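Local coordinates for teichoic acid biosynthesis protein F (Staphylococcus epidermidis, PDB 3L7I) that takes part in teichoic acid biosynthesis and, in its modelled part, has the two Rossmann-like domains of a GT-B glycosyltransferase fold, at residues Q441-T446 and I507-N512; S484-S489 and D696-V701. One frame throughout, in Å; residues are numbered along the deposited sequence.

In the fold
Both contacts use loops at the C-terminal ends of parallel strands of the first Rossmann-like domain. Interaction 1 joins the loops after strands 438-441 and 504-506, which flank strand 481-484; it is a buried contact within one domain, made largely by side chains against loop backbone. Interaction 2 starts from the loop after that intervening strand and spans the interdomain boundary to the end of helix 688-698, where it is partly buried and mixes an aromatic pair with an amide hydrogen bond and the long side chain of Arg697. The two meet directly: Tyr509 packs on Pro485, and Thr446 is hydrogen-bonded to Asn486, so that the three loops touch one another on the side facing the second domain.

Interaction 1. Residues Q441-T446 and I507-N512; sequences QTWHGT and IGYPRN
Tyr509 pushes the rim and hydroxyl of its ring against the backbone of Thr442 to Gly445, reaching from the loop after strand 504-506 to the loop after strand 438-441. Both loops leave the C-terminal ends of the strands in the first Rossmann-like domain of this GT-B fold, the side that faces the second domain. The ring turns an edge to Thr442, whose O lies near the ring plane at 3.0 Å from Tyr509 CE1. Beyond it, the hydroxyl accepts a weak hydrogen bond: Gly445 N stands 2.8 Å from Tyr509 OH, with an N-H...O angle of 137°. A tyrosine suits this place, since its long flat ring reaches from one loop to the other and its OH meets a backbone N-H. Glycine fits at 445, where phi is 134° and a beta carbon would press on the preceding carbonyl.

Arg511 has Tyr509 CD2 over one face of its guanidinium, 4.1 Å above the plane and toward the rim. Its chain bends at chi2 and chi3, bringing Arg511 NH1 to 2.8 Å from His444 O, which sits at the guanidinium edge. The charge is answered mainly by salt bridges, from NE to Asp367 and from NH2 to Asp629 in the second domain. His444, bonded through ND1 to Asn424 O, sets CE1 3.3 Å above the Trp443 ring plane, toward the rim of the ring. At the backbone of Trp443, Gln441 OE1 offers an in-plane lone pair to Trp443 N, 2.8 Å away.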
loop_
_atom_site.group_PDB
_atom_site.type_symbol
_atom_site.label_atom_id
_atom_site.label_comp_id
_atom_site.label_asym_id
_atom_site.label_seq_id
_atom_site.Cartn_x
_atom_site.Cartn_y
_atom_site.Cartn_z
ATOM N N GLN A 441 12.619 28.112 -27.590
ATOM C CA GLN A 441 12.547 29.178 -26.591
ATOM C C GLN A 441 12.842 30.521 -27.230
ATOM O O GLN A 441 13.902 30.717 -27.844
ATOM C CB GLN A 441 13.565 28.940 -25.475
ATOM C CG GLN A 441 13.551 29.997 -24.386
ATOM C CD GLN A 441 12.169 30.193 -23.749
ATOM O OE1 GLN A 441 11.586 31.261 -23.863
ATOM N NE2 GLN A 441 11.651 29.167 -23.082
ATOM N N THR A 442 11.916 31.459 -27.095
ATOM C CA THR A 442 12.084 32.717 -27.787
ATOM C C THR A 442 12.657 33.694 -26.815
ATOM O O THR A 442 13.249 34.699 -27.205
ATOM C CB THR A 442 10.751 33.228 -28.251
ATOM O OG1 THR A 442 9.963 33.564 -27.104
ATOM C CG2 THR A 442 10.030 32.143 -29.018
ATOM N N TRP A 443 12.492 33.361 -25.534
ATOM C CA TRP A 443 12.639 34.308 -24.415
ATOM C C TRP A 443 11.890 35.612 -24.723
ATOM O O TRP A 443 11.135 35.679 -25.689
ATOM C CB TRP A 443 14.113 34.550 -24.032
ATOM C CG TRP A 443 14.277 35.103 -22.641
ATOM C CD1 TRP A 443 14.805 36.300 -22.300
ATOM C CD2 TRP A 443 13.878 34.475 -21.415
ATOM N NE1 TRP A 443 14.769 36.462 -20.938
ATOM C CE2 TRP A 443 14.200 35.359 -20.372
ATOM C CE3 TRP A 443 13.276 33.250 -21.101
ATOM C CZ2 TRP A 443 13.948 35.065 -19.043
ATOM C CZ3 TRP A 443 13.025 32.957 -19.768
ATOM C CH2 TRP A 443 13.366 33.860 -18.758
ATOM N N HIS A 444 12.073 36.642 -23.920
ATOM C CA HIS A 444 11.250 37.825 -24.088
ATOM C C HIS A 444 12.039 39.115 -23.894
ATOM O O HIS A 444 11.591 40.016 -23.184
ATOM C CB HIS A 444 10.101 37.789 -23.081
ATOM C CG HIS A 444 10.562 37.492 -21.696
ATOM N ND1 HIS A 444 10.417 36.256 -21.116
ATOM C CD2 HIS A 444 11.241 38.251 -20.807
ATOM C CE1 HIS A 444 10.949 36.272 -19.903
ATOM N NE2 HIS A 444 11.460 37.467 -19.697
ATOM N N GLY A 445 13.214 39.222 -24.490
ATOM C CA GLY A 445 13.870 40.515 -24.485
ATOM C C GLY A 445 15.338 40.600 -24.142
ATOM O O GLY A 445 15.847 39.812 -23.354
ATOM N N THR A 446 16.005 41.578 -24.746
ATOM C CA THR A 446 17.404 41.842 -24.484
ATOM C C THR A 446 17.569 42.191 -23.019
ATOM O O THR A 446 16.897 43.098 -22.526
ATOM C CB THR A 446 17.934 43.034 -25.318
ATOM O OG1 THR A 446 17.967 42.691 -26.713
ATOM C CG2 THR A 446 19.330 43.396 -24.865
ATOM N N ILE A 507 18.413 35.930 -34.643
ATOM C CA ILE A 507 17.579 36.305 -35.774
ATOM C C ILE A 507 16.661 37.469 -35.471
ATOM O O ILE A 507 16.109 38.058 -36.386
ATOM C CB ILE A 507 16.728 35.126 -36.252
ATOM C CG1 ILE A 507 15.897 34.565 -35.082
ATOM C CG2 ILE A 507 17.606 34.053 -36.887
ATOM C CD1 ILE A 507 14.899 33.505 -35.511
ATOM N N GLY A 508 16.503 37.792 -34.184
ATOM C CA GLY A 508 15.662 38.899 -33.755
ATOM C C GLY A 508 14.320 38.378 -33.295
ATOM O O GLY A 508 13.973 37.230 -33.549
ATOM N N TYR A 509 13.559 39.216 -32.607
ATOM C CA TYR A 509 12.287 38.788 -32.024
ATOM C C TYR A 509 11.135 38.801 -33.025
ATOM O O TYR A 509 10.905 39.789 -33.731
ATOM C CB TYR A 509 11.947 39.636 -30.803
ATOM C CG TYR A 509 12.771 39.277 -29.610
ATOM C CD1 TYR A 509 12.817 37.966 -29.175
ATOM C CD2 TYR A 509 13.502 40.231 -28.916
ATOM C CE1 TYR A 509 13.563 37.596 -28.089
ATOM C CE2 TYR A 509 14.262 39.871 -27.812
ATOM C CZ TYR A 509 14.287 38.540 -27.406
ATOM O OH TYR A 509 15.024 38.105 -26.323
ATOM N N PRO A 510 10.414 37.682 -33.106
ATOM C CA PRO A 510 9.249 37.671 -33.988
ATOM C C PRO A 510 8.298 38.812 -33.641
ATOM O O PRO A 510 7.667 39.387 -34.535
ATOM C CB PRO A 510 8.617 36.309 -33.682
ATOM C CG PRO A 510 9.789 35.450 -33.381
ATOM C CD PRO A 510 10.738 36.342 -32.598
ATOM N N ARG A 511 8.214 39.136 -32.349
ATOM C CA ARG A 511 7.294 40.149 -31.843
ATOM C C ARG A 511 7.712 41.514 -32.337
ATOM O O ARG A 511 6.930 42.469 -32.284
ATOM C CB ARG A 511 7.342 40.174 -30.326
ATOM C CG ARG A 511 8.751 40.313 -29.822
ATOM C CD ARG A 511 8.881 41.362 -28.762
ATOM N NE ARG A 511 9.046 40.737 -27.460
ATOM C CZ ARG A 511 9.854 41.201 -26.504
ATOM N NH1 ARG A 511 9.945 40.550 -25.339
ATOM N NH2 ARG A 511 10.573 42.306 -26.712
ATOM N N ASN A 512 8.961 41.601 -32.792
ATOM C CA ASN A 512 9.528 42.851 -33.278
ATOM C C ASN A 512 9.312 43.043 -34.778
ATOM O O ASN A 512 9.480 44.150 -35.288
ATOM C CB ASN A 512 11.020 42.946 -32.932
ATOM C CG ASN A 512 11.275 43.325 -31.468
ATOM O OD1 ASN A 512 10.370 43.747 -30.755
ATOM N ND2 ASN A 512 12.530 43.168 -31.022
#

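Interaction 2. Residues S484-S489 and D696-V701; sequences SPNRYS and DRFCSV
Phe698 points the edge of its ring at the face of Tyr488. The centroids are 5.2 Å apart and the planes stand at 88°, an edge-to-face (T-shaped) pair in which Phe698 CE1 hangs 3.8 Å above the Tyr488 ring plane, over its centre. With CG anti to the backbone N (chi1 159°), the Tyr488 ring is carried from the first turn of helix 487-496 toward the other segment. A tyrosine serves two ends here: its ring receives the phenylalanine, while its OH is hydrogen-bonded to Pro447 O.

Asn486 works beside this pair with both halves of its amide. It is the N-cap of helix 487-496: Asn486 OD1 accepts from Ser489 N at 3.0 Å and from the hydroxyl of Ser489 as well, the first donor in the carbonyl plane and the second tilted from it. The other half faces across, Asn486 ND2 donating to a lone pair of Phe698 O at 2.7 Å with an N-H...O angle of 136°; ND2 is also bonded to Thr446 OG1. Two acceptors for ND2 and two donors for OD1 should fix the rotation of the amide.

In GT-B terms this is an interdomain contact. Helix 688-698 packs with the second domain, where Phe628 also meets the Phe698 ring, and the chain then returns to the first domain through helix 706-721. On that return Val701 leans on the loop after strand 481-484, its CB 3.3 Å from Pro485 O and its CG2 near Asn486 CA.

Arg697, itself exposed, borders the aromatic pair. Its CG sits 3.6 Å above the centre of the Phe698 ring, and the extended chain runs on until Arg697 NH2 lies 3.8 Å from Tyr488 CD1.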
loop_
_atom_site.group_PDB
_atom_site.type_symbol
_atom_site.label_atom_id
_atom_site.label_comp_id
_atom_site.label_asym_id
_atom_site.label_seq_id
_atom_site.Cartn_x
_atom_site.Cartn_y
_atom_site.Cartn_z
ATOM N N SER A 484 17.931 34.780 -30.238
ATOM C CA SER A 484 18.728 35.918 -29.788
ATOM C C SER A 484 18.515 37.158 -30.653
ATOM O O SER A 484 18.465 37.063 -31.891
ATOM C CB SER A 484 20.215 35.568 -29.747
ATOM O OG SER A 484 20.965 36.600 -29.130
ATOM N N PRO A 485 18.389 38.326 -30.000
ATOM C CA PRO A 485 18.182 39.641 -30.619
ATOM C C PRO A 485 19.483 40.303 -31.100
ATOM O O PRO A 485 19.436 41.129 -32.020
ATOM C CB PRO A 485 17.574 40.481 -29.487
ATOM C CG PRO A 485 17.269 39.544 -28.398
ATOM C CD PRO A 485 18.202 38.385 -28.548
ATOM N N ASN A 486 20.615 39.951 -30.490
ATOM C CA ASN A 486 21.900 40.600 -30.777
ATOM C C ASN A 486 23.089 39.837 -30.187
ATOM O O ASN A 486 22.912 38.968 -29.342
ATOM C CB ASN A 486 21.894 42.048 -30.265
ATOM C CG ASN A 486 21.042 42.218 -29.019
ATOM O OD1 ASN A 486 21.424 41.812 -27.919
ATOM N ND2 ASN A 486 19.869 42.812 -29.190
ATOM N N ARG A 487 24.303 40.168 -30.621
ATOM C CA ARG A 487 25.482 39.461 -30.139
ATOM C C ARG A 487 25.648 39.607 -28.640
ATOM O O ARG A 487 26.047 38.672 -27.959
ATOM C CB ARG A 487 26.740 39.936 -30.853
ATOM C CG ARG A 487 27.925 39.042 -30.574
ATOM C CD ARG A 487 27.653 37.610 -31.031
ATOM N NE ARG A 487 28.487 37.232 -32.176
ATOM C CZ ARG A 487 28.054 37.059 -33.426
ATOM N NH1 ARG A 487 26.766 37.216 -33.728
ATOM N NH2 ARG A 487 28.922 36.716 -34.382
ATOM N N TYR A 488 25.336 40.796 -28.143
ATOM C CA TYR A 488 25.324 41.099 -26.713
ATOM C C TYR A 488 24.404 40.172 -25.936
ATOM O O TYR A 488 24.764 39.676 -24.880
ATOM C CB TYR A 488 24.907 42.550 -26.548
ATOM C CG TYR A 488 24.352 42.974 -25.210
ATOM C CD1 TYR A 488 25.164 43.570 -24.259
ATOM C CD2 TYR A 488 22.995 42.853 -24.933
ATOM C CE1 TYR A 488 24.651 43.987 -23.052
ATOM C CE2 TYR A 488 22.474 43.268 -23.731
ATOM C CZ TYR A 488 23.302 43.839 -22.798
ATOM O OH TYR A 488 22.781 44.261 -21.596
ATOM N N SER A 489 23.217 39.922 -26.465
ATOM C CA SER A 489 22.331 38.943 -25.850
ATOM C C SER A 489 22.885 37.524 -25.962
ATOM O O SER A 489 22.860 36.781 -24.996
ATOM C CB SER A 489 20.918 39.029 -26.437
ATOM O OG SER A 489 20.171 40.055 -25.807
ATOM N N ASP A 696 22.723 50.340 -33.791
ATOM C CA ASP A 696 23.738 49.492 -34.387
ATOM C C ASP A 696 23.952 48.316 -33.474
ATOM O O ASP A 696 24.032 47.183 -33.926
ATOM C CB ASP A 696 25.064 50.248 -34.555
ATOM C CG ASP A 696 25.074 51.155 -35.773
ATOM O OD1 ASP A 696 24.122 51.081 -36.588
ATOM O OD2 ASP A 696 26.047 51.939 -35.916
ATOM N N ARG A 697 24.029 48.600 -32.179
ATOM C CA ARG A 697 24.483 47.619 -31.203
ATOM C C ARG A 697 23.421 46.577 -30.831
ATOM O O ARG A 697 23.744 45.413 -30.633
ATOM C CB ARG A 697 25.004 48.319 -29.945
ATOM C CG ARG A 697 25.733 47.388 -29.012
ATOM C CD ARG A 697 26.280 48.070 -27.771
ATOM N NE ARG A 697 26.856 47.071 -26.868
ATOM C CZ ARG A 697 27.262 47.295 -25.618
ATOM N NH1 ARG A 697 27.167 48.504 -25.077
ATOM N NH2 ARG A 697 27.764 46.295 -24.902
ATOM N N PHE A 698 22.158 46.984 -30.749
ATOM C CA PHE A 698 21.138 46.107 -30.213
ATOM C C PHE A 698 20.005 45.777 -31.171
ATOM O O PHE A 698 19.283 44.807 -30.950
ATOM C CB PHE A 698 20.565 46.706 -28.937
ATOM C CG PHE A 698 21.599 47.091 -27.944
ATOM C CD1 PHE A 698 22.203 46.136 -27.155
ATOM C CD2 PHE A 698 21.972 48.419 -27.789
ATOM C CE1 PHE A 698 23.179 46.499 -26.229
ATOM C CE2 PHE A 698 22.933 48.784 -26.867
ATOM C CZ PHE A 698 23.539 47.824 -26.085
ATOM N N CYS A 699 19.828 46.562 -32.227
ATOM C CA CYS A 699 18.631 46.385 -33.043
ATOM C C CYS A 699 18.906 46.064 -34.496
ATOM O O CYS A 699 17.971 45.903 -35.285
ATOM C CB CYS A 699 17.748 47.624 -32.969
ATOM S SG CYS A 699 17.832 48.479 -31.395
ATOM N N SER A 700 20.183 45.971 -34.848
ATOM C CA SER A 700 20.582 45.821 -36.243
ATOM C C SER A 700 20.153 44.476 -36.817
ATOM O O SER A 700 19.978 44.330 -38.019
ATOM C CB SER A 700 22.099 45.970 -36.373
ATOM O OG SER A 700 22.763 44.880 -35.755
ATOM N N VAL A 701 19.986 43.494 -35.944
ATOM C CA VAL A 701 19.730 42.129 -36.372
ATOM C C VAL A 701 18.346 41.919 -36.966
ATOM O O VAL A 701 18.203 41.088 -37.847
ATOM C CB VAL A 701 19.963 41.125 -35.233
ATOM C CG1 VAL A 701 19.493 39.725 -35.629
ATOM C CG2 VAL A 701 21.434 41.122 -34.823
#